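Serine/threonine-protein acetyltransferase HopZ1a (Pseudomonas syringae pv. syringae, PDB 5KLP) acetylates serine and threonine residues of host proteins, including tubulin, disrupting the microtubule network and immunity of infected plants, with inositol hexakisphosphate as cofactor. Local coordinates at residues Lys42-Ala47 against Gln331-Val336; Tyr192-Ala197 against Asp326-Gln331. The protein carries 10 engineered substitutions. All coordinates share one frame; numbering follows the deposited sequence.

Contact 1: residues Lys42-Ala47 against Gln331-Val336. With IHP (inositol hexakisphosphate), chain D.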
ATOM      1  N   LYS A  42      13.733  19.539  -2.123  1.00 28.97           N
ATOM      2  CA  LYS A  42      13.225  20.685  -1.376  1.00 28.11           C
ATOM      3  C   LYS A  42      11.836  21.061  -1.878  1.00 31.17           C
ATOM      4  O   LYS A  42      10.936  21.337  -1.083  1.00 32.28           O
ATOM      5  CB  LYS A  42      14.166  21.893  -1.492  1.00 28.56           C
ATOM      6  N   ALA A  43      11.674  21.096  -3.197  1.00 27.46           N
ATOM      7  CA  ALA A  43      10.388  21.426  -3.801  1.00 29.11           C
ATOM      8  C   ALA A  43       9.345  20.385  -3.403  1.00 29.73           C
ATOM      9  O   ALA A  43       8.214  20.715  -3.064  1.00 28.84           O
ATOM     10  CB  ALA A  43      10.509  21.511  -5.314  1.00 33.67           C
ATOM     11  N   TYR A  44       9.752  19.122  -3.427  1.00 33.87           N
ATOM     12  CA  TYR A  44       8.880  18.035  -3.024  1.00 32.07           C
ATOM     13  C   TYR A  44       8.435  18.218  -1.582  1.00 28.43           C
ATOM     14  O   TYR A  44       7.259  18.066  -1.260  1.00 27.41           O
ATOM     15  CB  TYR A  44       9.587  16.699  -3.199  1.00 30.20           C
ATOM     16  CG  TYR A  44       8.744  15.497  -2.806  1.00 22.93           C
ATOM     17  CD1 TYR A  44       7.427  15.369  -3.242  1.00 23.35           C
ATOM     18  CD2 TYR A  44       9.283  14.473  -2.041  1.00 21.94           C
ATOM     19  CE1 TYR A  44       6.662  14.256  -2.896  1.00 25.97           C
ATOM     20  CE2 TYR A  44       8.523  13.350  -1.695  1.00 21.48           C
ATOM     21  CZ  TYR A  44       7.222  13.251  -2.124  1.00 22.93           C
ATOM     22  OH  TYR A  44       6.479  12.134  -1.762  1.00 24.20           O
ATOM     23  N   GLY A  45       9.388  18.524  -0.713  1.00 28.91           N
ATOM     24  CA  GLY A  45       9.081  18.795   0.677  1.00 30.87           C
ATOM     25  C   GLY A  45       8.109  19.941   0.866  1.00 24.75           C
ATOM     26  O   GLY A  45       7.184  19.850   1.665  1.00 24.63           O
ATOM     27  N   GLN A  46       8.299  21.022   0.116  1.00 30.99           N
ATOM     28  CA  GLN A  46       7.440  22.186   0.275  1.00 32.98           C
ATOM     29  C   GLN A  46       6.026  21.883  -0.194  1.00 33.52           C
ATOM     30  O   GLN A  46       5.055  22.292   0.447  1.00 31.85           O
ATOM     31  CB  GLN A  46       8.009  23.388  -0.483  1.00 38.50           C
ATOM     32  CG  GLN A  46       7.282  24.691  -0.204  1.00 45.80           C
ATOM     33  CD  GLN A  46       7.191  25.001   1.277  1.00 45.14           C
ATOM     34  OE1 GLN A  46       8.207  25.154   1.958  1.00 53.54           O
ATOM     35  NE2 GLN A  46       5.968  25.092   1.785  1.00 34.17           N
ATOM     36  N   ALA A  47       5.914  21.155  -1.305  1.00 29.81           N
ATOM     37  CA  ALA A  47       4.607  20.752  -1.825  1.00 30.75           C
ATOM     38  C   ALA A  47       3.868  19.889  -0.807  1.00 28.57           C
ATOM     39  O   ALA A  47       2.669  20.065  -0.579  1.00 28.80           O
ATOM     40  CB  ALA A  47       4.762  19.997  -3.137  1.00 27.79           C
ATOM     41  N   GLN A 331       6.715  12.398   7.126  1.00 20.01           N
ATOM     42  CA  GLN A 331       7.630  11.522   7.845  1.00 27.18           C
ATOM     43  C   GLN A 331       8.703  10.943   6.925  1.00 25.24           C
ATOM     44  O   GLN A 331       9.888  10.897   7.285  1.00 21.90           O
ATOM     45  CB  GLN A 331       6.850  10.389   8.511  1.00 20.67           C
ATOM     46  CG  GLN A 331       7.707   9.242   8.977  1.00 26.85           C
ATOM     47  CD  GLN A 331       6.868   8.073   9.466  1.00 30.17           C
ATOM     48  OE1 GLN A 331       6.300   8.113  10.559  1.00 23.61           O
ATOM     49  NE2 GLN A 331       6.750   7.041   8.629  1.00 19.47           N
ATOM     50  N   GLU A 332       8.290  10.512   5.734  1.00 20.25           N
ATOM     51  CA  GLU A 332       9.224   9.904   4.790  1.00 20.12           C
ATOM     52  C   GLU A 332      10.235  10.914   4.238  1.00 19.96           C
ATOM     53  O   GLU A 332      11.414  10.611   4.109  1.00 21.38           O
ATOM     54  CB  GLU A 332       8.460   9.247   3.653  1.00 18.58           C
ATOM     55  CG  GLU A 332       7.623   8.085   4.143  1.00 22.03           C
ATOM     56  CD  GLU A 332       8.447   7.135   4.988  1.00 30.17           C
ATOM     57  OE1 GLU A 332       9.212   6.342   4.388  1.00 24.95           O
ATOM     58  OE2 GLU A 332       8.344   7.189   6.240  1.00 26.76           O
ATOM     59  N   ILE A 333       9.761  12.110   3.916  1.00 19.03           N
ATOM     60  CA  ILE A 333      10.644  13.159   3.396  1.00 21.54           C
ATOM     61  C   ILE A 333      11.657  13.544   4.464  1.00 23.90           C
ATOM     62  O   ILE A 333      12.865  13.655   4.191  1.00 22.86           O
ATOM     63  CB  ILE A 333       9.828  14.372   2.942  1.00 23.04           C
ATOM     64  CG1 ILE A 333       8.901  13.955   1.796  1.00 23.45           C
ATOM     65  CG2 ILE A 333      10.739  15.525   2.523  1.00 26.89           C
ATOM     66  CD1 ILE A 333       7.966  15.035   1.342  1.00 22.56           C
ATOM     67  N   LYS A 334      11.169  13.686   5.693  1.00 22.47           N
ATOM     68  CA  LYS A 334      12.043  13.928   6.837  1.00 26.32           C
ATOM     69  C   LYS A 334      13.119  12.837   6.959  1.00 22.44           C
ATOM     70  O   LYS A 334      14.296  13.132   7.142  1.00 26.07           O
ATOM     71  CB  LYS A 334      11.220  14.001   8.126  1.00 25.74           C
ATOM     72  CG  LYS A 334      12.022  14.344   9.379  1.00 33.63           C
ATOM     73  CD  LYS A 334      11.207  14.037  10.634  1.00 44.41           C
ATOM     74  CE  LYS A 334      12.039  14.183  11.901  1.00 57.39           C
ATOM     75  NZ  LYS A 334      11.193  14.181  13.132  1.00 64.57           N
ATOM     76  N   ARG A 335      12.728  11.578   6.836  1.00 22.22           N
ATOM     77  CA  ARG A 335      13.714  10.509   6.911  1.00 26.10           C
ATOM     78  C   ARG A 335      14.764  10.638   5.802  1.00 25.64           C
ATOM     79  O   ARG A 335      15.950  10.411   6.034  1.00 24.83           O
ATOM     80  CB  ARG A 335      13.022   9.157   6.863  1.00 21.28           C
ATOM     81  CG  ARG A 335      12.367   8.804   8.190  1.00 25.51           C
ATOM     82  CD  ARG A 335      11.480   7.557   8.069  1.00 21.17           C
ATOM     83  NE  ARG A 335      10.817   7.293   9.337  1.00 21.85           N
ATOM     84  CZ  ARG A 335       9.940   6.314   9.531  1.00 31.49           C
ATOM     85  NH1 ARG A 335       9.636   5.487   8.539  1.00 20.58           N
ATOM     86  NH2 ARG A 335       9.381   6.162  10.723  1.00 22.34           N
ATOM     87  N   VAL A 336      14.329  11.008   4.601  1.00 22.58           N
ATOM     88  CA  VAL A 336      15.278  11.195   3.504  1.00 24.31           C
ATOM     89  C   VAL A 336      16.221  12.368   3.783  1.00 28.17           C
ATOM     90  O   VAL A 336      17.447  12.227   3.686  1.00 28.00           O
ATOM     91  CB  VAL A 336      14.562  11.425   2.176  1.00 24.21           C
ATOM     92  CG1 VAL A 336      15.577  11.788   1.100  1.00 25.98           C
ATOM     93  CG2 VAL A 336      13.806  10.171   1.782  1.00 25.68           C
TER
HETATM   94  C1  IHP D 401       7.418   5.212  13.082  1.00 32.19           C
HETATM   95  C2  IHP D 401       6.212   5.086  12.045  1.00 29.30           C
HETATM   96  C3  IHP D 401       4.857   5.874  12.213  1.00 41.92           C
HETATM   97  C4  IHP D 401       4.762   6.719  13.568  1.00 35.79           C
HETATM   98  C5  IHP D 401       5.677   6.338  14.716  1.00 35.34           C
HETATM   99  C6  IHP D 401       7.080   6.349  14.125  1.00 41.40           C
HETATM  100  O11 IHP D 401       7.744   4.066  13.623  1.00 41.17           O
HETATM  101  P1  IHP D 401       9.209   3.217  13.626  1.00 32.60           P
HETATM  102  O21 IHP D 401       8.941   1.720  13.484  1.00 42.79           O
HETATM  103  O31 IHP D 401       9.941   3.451  14.952  1.00 48.03           O
HETATM  104  O41 IHP D 401      10.171   3.606  12.516  1.00 36.45           O
HETATM  105  O12 IHP D 401       5.965   3.787  11.662  1.00 22.03           O
HETATM  106  P2  IHP D 401       6.222   3.403  10.043  1.00 23.28           P
HETATM  107  O22 IHP D 401       7.696   3.670   9.674  1.00 22.89           O
HETATM  108  O32 IHP D 401       5.878   1.957   9.671  1.00 22.79           O
HETATM  109  O42 IHP D 401       5.397   4.380   9.170  1.00 18.87           O
HETATM  110  O13 IHP D 401       3.934   4.999  12.149  1.00 45.75           O
HETATM  111  P3  IHP D 401       2.623   4.688  11.137  1.00 22.02           P
HETATM  112  O23 IHP D 401       2.891   4.434   9.653  1.00 21.35           O
HETATM  113  O33 IHP D 401       2.288   3.363  11.820  1.00 18.70           O
HETATM  114  O43 IHP D 401       1.479   5.688  11.273  1.00 19.28           O
HETATM  115  O14 IHP D 401       3.500   6.810  14.011  1.00 25.15           O
HETATM  116  P4  IHP D 401       2.554   8.097  13.731  1.00 26.68           P
HETATM  117  O24 IHP D 401       1.976   8.073  12.315  1.00 24.27           O
HETATM  118  O34 IHP D 401       1.405   8.202  14.755  1.00 27.00           O
HETATM  119  O44 IHP D 401       3.364   9.400  13.860  1.00 29.35           O
HETATM  120  O15 IHP D 401       5.328   5.253  15.428  1.00 36.84           O
HETATM  121  P5  IHP D 401       4.808   5.321  17.051  1.00 40.09           P
HETATM  122  O25 IHP D 401       4.493   6.764  17.460  1.00 37.03           O
HETATM  123  O35 IHP D 401       3.514   4.486  17.250  1.00 28.82           O
HETATM  124  O45 IHP D 401       5.864   4.789  18.025  1.00 43.87           O
HETATM  125  O16 IHP D 401       7.995   6.385  15.092  1.00 55.05           O
HETATM  126  P6  IHP D 401       9.420   7.184  15.004  1.00 40.23           P
HETATM  127  O26 IHP D 401       9.247   8.494  14.238  1.00 44.34           O
HETATM  128  O36 IHP D 401       9.973   7.499  16.406  1.00 54.26           O
HETATM  129  O46 IHP D 401      10.475   6.335  14.287  1.00 42.01           O

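Contact 2: residues Tyr192-Ala197 against Asp326-Gln331. With IHP (inositol hexakisphosphate), chain D.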
ATOM      1  N   TYR A 192       0.555   5.074   0.180  1.00 14.00           N
ATOM      2  CA  TYR A 192      -0.048   3.869   0.773  1.00 16.22           C
ATOM      3  C   TYR A 192       0.810   2.651   0.456  1.00 13.22           C
ATOM      4  O   TYR A 192       1.055   1.811   1.312  1.00 15.13           O
ATOM      5  CB  TYR A 192      -1.482   3.628   0.276  1.00 14.18           C
ATOM      6  CG  TYR A 192      -2.516   4.469   0.989  1.00 16.16           C
ATOM      7  CD1 TYR A 192      -2.981   4.116   2.247  1.00 16.12           C
ATOM      8  CD2 TYR A 192      -3.001   5.645   0.410  1.00 16.67           C
ATOM      9  CE1 TYR A 192      -3.925   4.907   2.912  1.00 13.57           C
ATOM     10  CE2 TYR A 192      -3.935   6.429   1.059  1.00 17.23           C
ATOM     11  CZ  TYR A 192      -4.396   6.054   2.305  1.00 15.64           C
ATOM     12  OH  TYR A 192      -5.326   6.845   2.945  1.00 17.42           O
ATOM     13  N   SER A 193       1.272   2.564  -0.787  1.00 11.56           N
ATOM     14  CA  SER A 193       2.069   1.419  -1.200  1.00 17.22           C
ATOM     15  C   SER A 193       3.397   1.359  -0.444  1.00 17.93           C
ATOM     16  O   SER A 193       3.845   0.281  -0.053  1.00 16.99           O
ATOM     17  CB  SER A 193       2.314   1.458  -2.718  1.00 19.44           C
ATOM     18  OG  SER A 193       1.094   1.327  -3.440  1.00 22.96           O
ATOM     19  N   LEU A 194       4.037   2.515  -0.270  1.00 20.52           N
ATOM     20  CA  LEU A 194       5.290   2.579   0.486  1.00 16.30           C
ATOM     21  C   LEU A 194       5.037   2.198   1.938  1.00 16.45           C
ATOM     22  O   LEU A 194       5.763   1.388   2.518  1.00 19.30           O
ATOM     23  CB  LEU A 194       5.924   3.980   0.387  1.00 15.72           C
ATOM     24  CG  LEU A 194       7.169   4.221   1.244  1.00 19.88           C
ATOM     25  CD1 LEU A 194       8.255   3.209   0.887  1.00 18.71           C
ATOM     26  CD2 LEU A 194       7.704   5.658   1.091  1.00 20.58           C
ATOM     27  N   ASN A 195       3.998   2.773   2.529  1.00 17.23           N
ATOM     28  CA  ASN A 195       3.664   2.429   3.905  1.00 16.28           C
ATOM     29  C   ASN A 195       3.369   0.947   4.035  1.00 18.09           C
ATOM     30  O   ASN A 195       3.788   0.300   4.993  1.00 17.90           O
ATOM     31  CB  ASN A 195       2.460   3.236   4.407  1.00 15.20           C
ATOM     32  CG  ASN A 195       2.155   2.957   5.874  1.00 21.38           C
ATOM     33  OD1 ASN A 195       1.351   2.093   6.193  1.00 21.67           O
ATOM     34  ND2 ASN A 195       2.825   3.682   6.771  1.00 21.57           N
ATOM     35  N   TYR A 196       2.657   0.412   3.051  1.00 16.45           N
ATOM     36  CA  TYR A 196       2.273  -0.989   3.060  1.00 18.34           C
ATOM     37  C   TYR A 196       3.478  -1.922   2.986  1.00 15.65           C
ATOM     38  O   TYR A 196       3.493  -2.988   3.616  1.00 16.82           O
ATOM     39  CB  TYR A 196       1.309  -1.268   1.906  1.00 17.95           C
ATOM     40  CG  TYR A 196      -0.140  -0.941   2.237  1.00 16.98           C
ATOM     41  CD1 TYR A 196      -0.475  -0.196   3.378  1.00 11.97           C
ATOM     42  CD2 TYR A 196      -1.177  -1.413   1.433  1.00 15.90           C
ATOM     43  CE1 TYR A 196      -1.794   0.087   3.690  1.00 13.36           C
ATOM     44  CE2 TYR A 196      -2.507  -1.142   1.739  1.00 18.86           C
ATOM     45  CZ  TYR A 196      -2.811  -0.397   2.869  1.00 21.27           C
ATOM     46  OH  TYR A 196      -4.134  -0.146   3.161  1.00 16.14           O
ATOM     47  N   ALA A 197       4.488  -1.527   2.216  1.00 13.93           N
ATOM     48  CA  ALA A 197       5.723  -2.311   2.122  1.00 21.98           C
ATOM     49  C   ALA A 197       6.381  -2.405   3.489  1.00 18.64           C
ATOM     50  O   ALA A 197       6.781  -3.486   3.924  1.00 18.90           O
ATOM     51  CB  ALA A 197       6.696  -1.686   1.105  1.00 20.38           C
ATOM     52  N   ASP A 326      -1.003  11.939   4.579  1.00 17.93           N
ATOM     53  CA  ASP A 326      -0.220  13.136   4.258  1.00 21.43           C
ATOM     54  C   ASP A 326       0.835  13.355   5.338  1.00 25.73           C
ATOM     55  O   ASP A 326       1.933  13.851   5.068  1.00 21.23           O
ATOM     56  CB  ASP A 326      -1.162  14.332   4.111  1.00 24.16           C
ATOM     57  CG  ASP A 326      -2.229  14.089   3.031  1.00 37.63           C
ATOM     58  OD1 ASP A 326      -1.876  13.712   1.878  1.00 33.40           O
ATOM     59  OD2 ASP A 326      -3.425  14.197   3.355  1.00 45.93           O
ATOM     60  N   GLY A 327       0.511  12.934   6.558  1.00 19.28           N
ATOM     61  CA  GLY A 327       1.472  12.926   7.646  1.00 19.89           C
ATOM     62  C   GLY A 327       2.580  11.909   7.402  1.00 20.78           C
ATOM     63  O   GLY A 327       3.750  12.174   7.679  1.00 21.54           O
ATOM     64  N   PHE A 328       2.210  10.739   6.890  1.00 18.34           N
ATOM     65  CA  PHE A 328       3.200   9.725   6.554  1.00 23.00           C
ATOM     66  C   PHE A 328       4.190  10.263   5.501  1.00 17.68           C
ATOM     67  O   PHE A 328       5.388  10.011   5.585  1.00 20.89           O
ATOM     68  CB  PHE A 328       2.516   8.437   6.060  1.00 17.13           C
ATOM     69  CG  PHE A 328       3.487   7.386   5.584  1.00 16.81           C
ATOM     70  CD1 PHE A 328       4.300   6.712   6.485  1.00 17.33           C
ATOM     71  CD2 PHE A 328       3.623   7.113   4.233  1.00 16.24           C
ATOM     72  CE1 PHE A 328       5.218   5.760   6.047  1.00 19.00           C
ATOM     73  CE2 PHE A 328       4.537   6.176   3.787  1.00 18.60           C
ATOM     74  CZ  PHE A 328       5.338   5.496   4.697  1.00 18.35           C
ATOM     75  N   ARG A 329       3.689  11.017   4.525  1.00 19.06           N
ATOM     76  CA  ARG A 329       4.566  11.577   3.496  1.00 24.99           C
ATOM     77  C   ARG A 329       5.595  12.528   4.112  1.00 21.66           C
ATOM     78  O   ARG A 329       6.759  12.485   3.741  1.00 19.26           O
ATOM     79  CB  ARG A 329       3.768  12.292   2.404  1.00 17.47           C
ATOM     80  CG  ARG A 329       4.637  12.875   1.271  1.00 17.63           C
ATOM     81  CD  ARG A 329       3.756  13.243   0.064  1.00 33.27           C
ATOM     82  NE  ARG A 329       2.454  13.641   0.560  1.00 43.77           N
ATOM     83  CZ  ARG A 329       1.286  13.171   0.145  1.00 24.90           C
ATOM     84  NH1 ARG A 329       1.191  12.286  -0.841  1.00 25.69           N
ATOM     85  NH2 ARG A 329       0.201  13.621   0.727  1.00 24.69           N
ATOM     86  N   LEU A 330       5.156  13.378   5.039  1.00 19.09           N
ATOM     87  CA  LEU A 330       6.050  14.285   5.751  1.00 23.14           C
ATOM     88  C   LEU A 330       7.129  13.495   6.503  1.00 23.89           C
ATOM     89  O   LEU A 330       8.299  13.874   6.530  1.00 22.52           O
ATOM     90  CB  LEU A 330       5.251  15.156   6.724  1.00 21.14           C
ATOM     91  CG  LEU A 330       4.141  16.005   6.079  1.00 23.33           C
ATOM     92  CD1 LEU A 330       3.435  16.858   7.121  1.00 24.85           C
ATOM     93  CD2 LEU A 330       4.692  16.891   4.965  1.00 26.20           C
ATOM     94  N   GLN A 331       6.715  12.398   7.126  1.00 20.01           N
ATOM     95  CA  GLN A 331       7.630  11.522   7.845  1.00 27.18           C
ATOM     96  C   GLN A 331       8.703  10.943   6.925  1.00 25.24           C
ATOM     97  O   GLN A 331       9.888  10.897   7.285  1.00 21.90           O
ATOM     98  CB  GLN A 331       6.850  10.389   8.511  1.00 20.67           C
ATOM     99  CG  GLN A 331       7.707   9.242   8.977  1.00 26.85           C
ATOM    100  CD  GLN A 331       6.868   8.073   9.466  1.00 30.17           C
ATOM    101  OE1 GLN A 331       6.300   8.113  10.559  1.00 23.61           O
ATOM    102  NE2 GLN A 331       6.750   7.041   8.629  1.00 19.47           N
TER
HETATM  103  C1  IHP D 401       7.418   5.212  13.082  1.00 32.19           C
HETATM  104  C2  IHP D 401       6.212   5.086  12.045  1.00 29.30           C
HETATM  105  C3  IHP D 401       4.857   5.874  12.213  1.00 41.92           C
HETATM  106  C4  IHP D 401       4.762   6.719  13.568  1.00 35.79           C
HETATM  107  C5  IHP D 401       5.677   6.338  14.716  1.00 35.34           C
HETATM  108  C6  IHP D 401       7.080   6.349  14.125  1.00 41.40           C
HETATM  109  O11 IHP D 401       7.744   4.066  13.623  1.00 41.17           O
HETATM  110  P1  IHP D 401       9.209   3.217  13.626  1.00 32.60           P
HETATM  111  O21 IHP D 401       8.941   1.720  13.484  1.00 42.79           O
HETATM  112  O31 IHP D 401       9.941   3.451  14.952  1.00 48.03           O
HETATM  113  O41 IHP D 401      10.171   3.606  12.516  1.00 36.45           O
HETATM  114  O12 IHP D 401       5.965   3.787  11.662  1.00 22.03           O
HETATM  115  P2  IHP D 401       6.222   3.403  10.043  1.00 23.28           P
HETATM  116  O22 IHP D 401       7.696   3.670   9.674  1.00 22.89           O
HETATM  117  O32 IHP D 401       5.878   1.957   9.671  1.00 22.79           O
HETATM  118  O42 IHP D 401       5.397   4.380   9.170  1.00 18.87           O
HETATM  119  O13 IHP D 401       3.934   4.999  12.149  1.00 45.75           O
HETATM  120  P3  IHP D 401       2.623   4.688  11.137  1.00 22.02           P
HETATM  121  O23 IHP D 401       2.891   4.434   9.653  1.00 21.35           O
HETATM  122  O33 IHP D 401       2.288   3.363  11.820  1.00 18.70           O
HETATM  123  O43 IHP D 401       1.479   5.688  11.273  1.00 19.28           O
HETATM  124  O14 IHP D 401       3.500   6.810  14.011  1.00 25.15           O
HETATM  125  P4  IHP D 401       2.554   8.097  13.731  1.00 26.68           P
HETATM  126  O24 IHP D 401       1.976   8.073  12.315  1.00 24.27           O
HETATM  127  O34 IHP D 401       1.405   8.202  14.755  1.00 27.00           O
HETATM  128  O44 IHP D 401       3.364   9.400  13.860  1.00 29.35           O
HETATM  129  O15 IHP D 401       5.328   5.253  15.428  1.00 36.84           O
HETATM  130  P5  IHP D 401       4.808   5.321  17.051  1.00 40.09           P
HETATM  131  O25 IHP D 401       4.493   6.764  17.460  1.00 37.03           O
HETATM  132  O35 IHP D 401       3.514   4.486  17.250  1.00 28.82           O
HETATM  133  O45 IHP D 401       5.864   4.789  18.025  1.00 43.87           O
HETATM  134  O16 IHP D 401       7.995   6.385  15.092  1.00 55.05           O
HETATM  135  P6  IHP D 401       9.420   7.184  15.004  1.00 40.23           P
HETATM  136  O26 IHP D 401       9.247   8.494  14.238  1.00 44.34           O
HETATM  137  O36 IHP D 401       9.973   7.499  16.406  1.00 54.26           O
HETATM  138  O46 IHP D 401      10.475   6.335  14.287  1.00 42.01           O

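Contact 1: residues Lys42-Ala47 against Gln331-Val336
Oxygen O22 of inositol hexakisphosphate is gripped by both terminal nitrogens of R335, on the same helical turn that sends I333 onto Y44. The bond from R335 NH1 to O22 is the shorter (2.9 Å); that from R335 NH2 to O22 is longer (3.2 Å) and more bent. With its chain extended from CG to NE, R335 brings the guanidinium edge, near its plane, to the phosphate. Q331 takes the neighbouring oxygen of the same phosphate through a nearly straight bond from NE2 to O42 (3.0 Å, 165°). Its NE2 also donates to E332 OE2 (2.9 Å), in the amide plane, so two acceptors fix the rotation of the amide. E332 OE2 faces R335 NH1 as well, but from well outside the guanidinium plane, a purely electrostatic attraction; E76 of helix 61-79 also pairs with NH1. E332 thus acts as a second-shell residue for two ligand-binding side chains.

The contact between the helices is apolar. I333 CD1 sits over one face of the Y44 ring, 3.9 Å from its centroid, a CH-pi contact displaced toward CE2. The backbones are closest at G45, its CA 6.4 Å from that of I333, with no side chain between. Helix 61-79 braces the ring, D65 bonding its hydroxyl and H68 stacking on it, and I333 also touches L30 of helix 21-36; another side of helix 324-340 faces the cofactor.

Contact 2: residues Tyr192-Ala197 against Asp326-Gln331
L194 meets the rim of the F328 ring, its CG lying 4.1 Å from F328 CZ near the ring plane, and the two side chains cross at about a right angle. N195, the next residue, instead covers one face. Its CB stands 3.8 Å from the ring centroid and 20° off the normal, a CH-pi contact. Farther out, N195 ND2 hangs over the rim, 3.3 Å from F328 CE1, with the amide turned almost perpendicular to the ring. CG of N195 is anti to the backbone N (chi1 -176°), which carries the amide across F328 to the cofactor, where ND2 donates a bent hydrogen bond to O23 of inositol hexakisphosphate (3.0 Å, 143°). The ring edge borders the ligand too: F328 CE1 lies 3.4 Å from O42, an oxygen of a different phosphate. The aromatic ring is thus a wall of the cofactor pocket and a platform for the asparagine that binds there. M191 and I198 of helix 189-202 also touch F328, and H263 meets its ring at an inclined angle. Helix 189-202, which begins at the catalytic C189, is thereby packed against helix 324-340, whose L330 reaches helices 40-53 and 21-36.

In the fold
From the N terminus, the chain runs through helix 21-36, which supplies K26 to the cofactor site, into helix 40-53. There contact 1 opens a loop that closes only at helix 324-340, enclosing the whole six-stranded mixed sheet. Contact 2 is nested inside it: its loop starts on helix 189-202, after five of the six strands, and returns to the preceding turns of helix 324-340. Q331 belongs to both. The two contacts also touch directly, through Y44 with R329 and E332 with L194. A single C-terminal helix thus joins the N-terminal helices to the helix bearing C189, around one cofactor, consistent with allosteric activation.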